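Local atomic coordinates of glideosome-associated protein 50 (PDB entry 3TGH), a protein that belongs to the glideosome complex used in parasite gliding and host cell invasion, and may anchor that motor machinery to the inner membrane complex. Residues K148-W160 with A186-Q199. Sequence-based numbering, arbitrary orientation.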
loop_
_atom_site.group_PDB
_atom_site.type_symbol
_atom_site.label_atom_id
_atom_site.label_comp_id
_atom_site.label_asym_id
_atom_site.label_seq_id
_atom_site.Cartn_x
_atom_site.Cartn_y
_atom_site.Cartn_z
ATOM N N LYS A 148 -22.865 1.976 15.258
ATOM C CA LYS A 148 -21.590 1.411 15.712
ATOM C C LYS A 148 -20.439 1.882 14.816
ATOM O O LYS A 148 -20.590 1.957 13.598
ATOM C CB LYS A 148 -21.672 -0.118 15.674
ATOM C CG LYS A 148 -20.488 -0.850 16.299
ATOM C CD LYS A 148 -20.521 -2.337 15.961
ATOM C CE LYS A 148 -19.463 -3.119 16.734
ATOM N NZ LYS A 148 -18.073 -2.701 16.394
ATOM N N ASP A 149 -19.289 2.178 15.420
ATOM C CA ASP A 149 -18.127 2.656 14.672
ATOM C C ASP A 149 -17.032 1.596 14.589
ATOM O O ASP A 149 -16.692 0.973 15.594
ATOM C CB ASP A 149 -17.566 3.936 15.298
ATOM C CG ASP A 149 -18.074 5.187 14.611
ATOM O OD1 ASP A 149 -17.239 5.977 14.120
ATOM O OD2 ASP A 149 -19.308 5.369 14.544
ATOM N N LEU A 150 -16.499 1.393 13.384
ATOM C CA LEU A 150 -15.346 0.516 13.174
ATOM C C LEU A 150 -14.134 1.356 12.763
ATOM O O LEU A 150 -14.268 2.297 11.993
ATOM C CB LEU A 150 -15.652 -0.545 12.114
ATOM C CG LEU A 150 -16.711 -1.577 12.503
ATOM C CD1 LEU A 150 -17.068 -2.478 11.326
ATOM C CD2 LEU A 150 -16.252 -2.409 13.697
ATOM N N ALA A 151 -12.966 1.011 13.301
ATOM C CA ALA A 151 -11.737 1.764 13.084
ATOM C C ALA A 151 -10.792 0.946 12.216
ATOM O O ALA A 151 -10.680 -0.263 12.402
ATOM C CB ALA A 151 -11.069 2.091 14.426
ATOM N N ALA A 152 -10.119 1.615 11.279
ATOM C CA ALA A 152 -9.153 0.979 10.385
ATOM C C ALA A 152 -7.807 1.676 10.508
ATOM O O ALA A 152 -7.728 2.908 10.407
ATOM C CB ALA A 152 -9.641 1.036 8.947
ATOM N N ALA A 153 -6.757 0.889 10.740
ATOM C CA ALA A 153 -5.399 1.400 10.786
ATOM C C ALA A 153 -4.668 0.995 9.511
ATOM O O ALA A 153 -4.581 -0.178 9.199
ATOM C CB ALA A 153 -4.671 0.873 12.005
ATOM N N PHE A 154 -4.177 1.991 8.782
ATOM C CA PHE A 154 -3.339 1.790 7.606
ATOM C C PHE A 154 -1.916 2.148 7.989
ATOM O O PHE A 154 -1.645 3.268 8.431
ATOM C CB PHE A 154 -3.835 2.667 6.454
ATOM C CG PHE A 154 -5.144 2.212 5.885
ATOM C CD1 PHE A 154 -6.337 2.592 6.464
ATOM C CD2 PHE A 154 -5.181 1.370 4.776
ATOM C CE1 PHE A 154 -7.554 2.156 5.937
ATOM C CE2 PHE A 154 -6.389 0.932 4.252
ATOM C CZ PHE A 154 -7.573 1.324 4.832
ATOM N N ILE A 155 -1.010 1.180 7.861
ATOM C CA ILE A 155 0.384 1.372 8.217
ATOM C C ILE A 155 1.224 1.244 6.943
ATOM O O ILE A 155 1.118 0.256 6.196
ATOM C CB ILE A 155 0.828 0.375 9.290
ATOM C CG1 ILE A 155 0.060 0.659 10.596
ATOM C CG2 ILE A 155 2.345 0.463 9.531
ATOM C CD1 ILE A 155 0.082 -0.499 11.585
ATOM N N PHE A 156 2.021 2.269 6.676
ATOM C CA PHE A 156 2.812 2.339 5.449
ATOM C C PHE A 156 4.276 2.157 5.789
ATOM O O PHE A 156 4.833 2.893 6.609
ATOM C CB PHE A 156 2.571 3.670 4.727
ATOM C CG PHE A 156 1.147 3.862 4.298
ATOM C CD1 PHE A 156 0.206 4.386 5.182
ATOM C CD2 PHE A 156 0.730 3.478 3.026
ATOM C CE1 PHE A 156 -1.132 4.541 4.795
ATOM C CE2 PHE A 156 -0.588 3.625 2.637
ATOM C CZ PHE A 156 -1.530 4.148 3.535
ATOM N N ILE A 157 4.906 1.169 5.158
ATOM C CA ILE A 157 6.304 0.839 5.444
ATOM C C ILE A 157 7.182 1.002 4.214
ATOM O O ILE A 157 6.712 0.887 3.079
ATOM C CB ILE A 157 6.464 -0.604 6.009
ATOM C CG1 ILE A 157 5.937 -1.660 5.041
ATOM C CG2 ILE A 157 5.732 -0.745 7.333
ATOM C CD1 ILE A 157 6.215 -3.112 5.514
ATOM N N ASP A 158 8.456 1.292 4.462
ATOM C CA ASP A 158 9.463 1.300 3.427
ATOM C C ASP A 158 10.304 0.055 3.610
ATOM O O ASP A 158 11.140 -0.016 4.514
ATOM C CB ASP A 158 10.340 2.540 3.489
ATOM C CG ASP A 158 11.230 2.653 2.271
ATOM O OD1 ASP A 158 11.993 1.708 2.012
ATOM O OD2 ASP A 158 11.132 3.651 1.546
ATOM N N THR A 159 10.086 -0.926 2.746
ATOM C CA THR A 159 10.758 -2.204 2.901
ATOM C C THR A 159 12.256 -2.155 2.581
ATOM O O THR A 159 12.990 -3.060 2.985
ATOM C CB THR A 159 10.060 -3.322 2.101
ATOM O OG1 THR A 159 9.842 -2.909 0.753
ATOM C CG2 THR A 159 8.721 -3.679 2.736
ATOM N N TRP A 160 12.722 -1.126 1.875
ATOM C CA TRP A 160 14.155 -0.984 1.655
ATOM C C TRP A 160 14.842 -0.415 2.896
ATOM O O TRP A 160 15.906 -0.896 3.295
ATOM C CB TRP A 160 14.486 -0.166 0.405
ATOM C CG TRP A 160 15.940 -0.247 0.117
ATOM C CD1 TRP A 160 16.655 -1.390 -0.144
ATOM C CD2 TRP A 160 16.889 0.826 0.116
ATOM N NE1 TRP A 160 17.979 -1.086 -0.317
ATOM C CE2 TRP A 160 18.153 0.264 -0.176
ATOM C CE3 TRP A 160 16.795 2.208 0.303
ATOM C CZ2 TRP A 160 19.316 1.032 -0.249
ATOM C CZ3 TRP A 160 17.947 2.974 0.206
ATOM C CH2 TRP A 160 19.194 2.382 -0.070
ATOM N N ALA A 186 -2.365 -0.034 17.101
ATOM C CA ALA A 186 -3.411 -0.603 16.251
ATOM C C ALA A 186 -4.102 -1.787 16.923
ATOM O O ALA A 186 -5.322 -1.939 16.814
ATOM C CB ALA A 186 -2.838 -1.015 14.885
ATOM N N LYS A 187 -3.320 -2.616 17.617
ATOM C CA LYS A 187 -3.840 -3.745 18.408
ATOM C C LYS A 187 -4.911 -3.339 19.409
ATOM O O LYS A 187 -5.838 -4.105 19.687
ATOM C CB LYS A 187 -2.708 -4.414 19.205
ATOM C CG LYS A 187 -1.864 -5.357 18.411
ATOM C CD LYS A 187 -0.555 -5.678 19.121
ATOM C CE LYS A 187 -0.759 -6.608 20.295
ATOM N NZ LYS A 187 0.549 -6.995 20.898
ATOM N N LYS A 188 -4.761 -2.146 19.969
ATOM C CA LYS A 188 -5.644 -1.666 21.022
ATOM C C LYS A 188 -6.870 -0.914 20.499
ATOM O O LYS A 188 -7.882 -0.849 21.192
ATOM C CB LYS A 188 -4.859 -0.758 21.972
ATOM C CG LYS A 188 -3.722 -1.449 22.720
ATOM C CD LYS A 188 -4.245 -2.352 23.830
ATOM C CE LYS A 188 -3.217 -2.539 24.937
ATOM N NZ LYS A 188 -3.780 -3.307 26.085
ATOM N N ILE A 189 -6.793 -0.337 19.297
ATOM C CA ILE A 189 -7.874 0.554 18.833
ATOM C C ILE A 189 -8.446 0.297 17.432
ATOM O O ILE A 189 -9.442 0.917 17.064
ATOM C CB ILE A 189 -7.463 2.050 18.947
ATOM C CG1 ILE A 189 -6.371 2.414 17.941
ATOM C CG2 ILE A 189 -7.015 2.367 20.380
ATOM C CD1 ILE A 189 -5.967 3.881 17.999
ATOM N N ALA A 190 -7.855 -0.621 16.666
ATOM C CA ALA A 190 -8.286 -0.843 15.288
ATOM C C ALA A 190 -8.966 -2.197 15.078
ATOM O O ALA A 190 -8.425 -3.247 15.449
ATOM C CB ALA A 190 -7.103 -0.693 14.341
ATOM N N ASP A 191 -10.142 -2.167 14.457
ATOM C CA ASP A 191 -10.876 -3.385 14.099
ATOM C C ASP A 191 -10.282 -4.026 12.847
ATOM O O ASP A 191 -10.384 -5.248 12.649
ATOM C CB ASP A 191 -12.348 -3.055 13.888
ATOM C CG ASP A 191 -12.962 -2.379 15.102
ATOM O OD1 ASP A 191 -13.286 -3.083 16.085
ATOM O OD2 ASP A 191 -13.083 -1.135 15.083
ATOM N N PHE A 192 -9.677 -3.188 12.007
ATOM C CA PHE A 192 -8.980 -3.612 10.798
ATOM C C PHE A 192 -7.573 -3.014 10.788
ATOM O O PHE A 192 -7.394 -1.833 11.091
ATOM C CB PHE A 192 -9.708 -3.113 9.551
ATOM C CG PHE A 192 -11.113 -3.629 9.405
ATOM C CD1 PHE A 192 -12.200 -2.821 9.707
ATOM C CD2 PHE A 192 -11.347 -4.908 8.928
ATOM C CE1 PHE A 192 -13.503 -3.298 9.549
ATOM C CE2 PHE A 192 -12.640 -5.390 8.770
ATOM C CZ PHE A 192 -13.715 -4.583 9.082
ATOM N N ILE A 193 -6.580 -3.818 10.417
ATOM C CA ILE A 193 -5.203 -3.326 10.264
ATOM C C ILE A 193 -4.682 -3.777 8.906
ATOM O O ILE A 193 -4.680 -4.972 8.599
ATOM C CB ILE A 193 -4.261 -3.832 11.379
ATOM C CG1 ILE A 193 -4.845 -3.540 12.765
ATOM C CG2 ILE A 193 -2.887 -3.180 11.260
ATOM C CD1 ILE A 193 -4.080 -4.198 13.895
ATOM N N ILE A 194 -4.266 -2.799 8.101
ATOM C CA ILE A 194 -3.792 -3.013 6.742
ATOM C C ILE A 194 -2.402 -2.403 6.625
ATOM O O ILE A 194 -2.197 -1.238 6.943
ATOM C CB ILE A 194 -4.732 -2.351 5.696
ATOM C CG1 ILE A 194 -6.139 -2.957 5.770
ATOM C CG2 ILE A 194 -4.173 -2.491 4.265
ATOM C CD1 ILE A 194 -7.035 -2.292 6.801
ATOM N N VAL A 195 -1.443 -3.199 6.167
ATOM C CA VAL A 195 -0.082 -2.725 5.981
ATOM C C VAL A 195 0.213 -2.688 4.477
ATOM O O VAL A 195 -0.212 -3.575 3.734
ATOM C CB VAL A 195 0.925 -3.622 6.725
ATOM C CG1 VAL A 195 2.348 -3.116 6.548
ATOM C CG2 VAL A 195 0.568 -3.718 8.221
ATOM N N VAL A 196 0.909 -1.640 4.045
ATOM C CA VAL A 196 1.212 -1.398 2.633
ATOM C C VAL A 196 2.708 -1.184 2.476
ATOM O O VAL A 196 3.300 -0.377 3.203
ATOM C CB VAL A 196 0.473 -0.119 2.137
ATOM C CG1 VAL A 196 0.829 0.184 0.684
ATOM C CG2 VAL A 196 -1.039 -0.274 2.306
ATOM N N GLY A 197 3.338 -1.904 1.542
ATOM C CA GLY A 197 4.770 -1.782 1.319
ATOM C C GLY A 197 5.150 -2.175 -0.095
ATOM O O GLY A 197 4.276 -2.437 -0.941
ATOM N N ASP A 198 6.452 -2.228 -0.353
ATOM C CA ASP A 198 6.960 -2.581 -1.683
ATOM C C ASP A 198 7.181 -4.108 -1.809
ATOM O O ASP A 198 6.494 -4.781 -2.579
ATOM C CB ASP A 198 8.244 -1.803 -1.980
ATOM C CG ASP A 198 8.930 -2.263 -3.259
ATOM O OD1 ASP A 198 8.223 -2.572 -4.240
ATOM O OD2 ASP A 198 10.175 -2.289 -3.293
ATOM N N GLN A 199 8.127 -4.635 -1.042
ATOM C CA GLN A 199 8.532 -6.035 -1.147
ATOM C C GLN A 199 7.571 -6.988 -0.410
ATOM O O GLN A 199 7.329 -6.826 0.789
ATOM C CB GLN A 199 9.960 -6.192 -0.602
ATOM C CG GLN A 199 10.460 -7.615 -0.485
ATOM C CD GLN A 199 10.608 -8.303 -1.820
ATOM O OE1 GLN A 199 11.300 -7.809 -2.711
ATOM N NE2 GLN A 199 9.975 -9.469 -1.960
HETATM O O HOH W 1 -15.089 -2.719 17.913
HETATM O O HOH W 2 7.918 0.101 0.722
HETATM O O HOH W 3 11.564 -1.893 -1.035
#
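Ala-153 and Ile-155 show how parallel strands interlock: each gives its N-H to one carbonyl of strand 192-196 (Phe-192 O and Ile-194 O) and takes an N-H back from the next residue but one. The ladder runs on to Ile-157 N and Val-196 O, 3.0 Å apart. On one face the Phe-154 ring lies side by side with Ile-194, whose CD1 sits over the ring near its rim, 4.2 Å from Phe-154 CZ; next to them, Phe-156 and Val-196 are likewise side by side, with Phe-156 CD2 3.7 Å from Val-196 CB. The opposite face turns to helix 169-189: Ala-153 CB meets Ala-186 CB of its last turn at 3.9 Å and Ala-190 CB, just past its end, at 3.7 Å.

Polar bonds close both ends. Asp-191 OD2 takes the N-H of Ala-151 through its anti lone pair (2.8 Å, 170°) and also forms a salt bridge with Lys-314, while Ala-151 O accepts from both Asp-191 N and Phe-192 N. Beyond the strands, Thr-159 OG1, tucked between its own backbone N and carbonyl carbon (chi1 50°), accepts from Gln-199 N at 3.0 Å in a nearly straight bond. A water joins this hydroxyl to Asp-198 OD2, which also hydrogen-bonds to ND1 of the metal-binding His-233; the Gln-199 side chain lies about 4 Å from a cobalt ion. The whole is a beta-alpha-beta unit of the metallophosphoesterase fold, with the loop after strand 192-196 bringing Asp-198 and Gln-199 to the site of His-233.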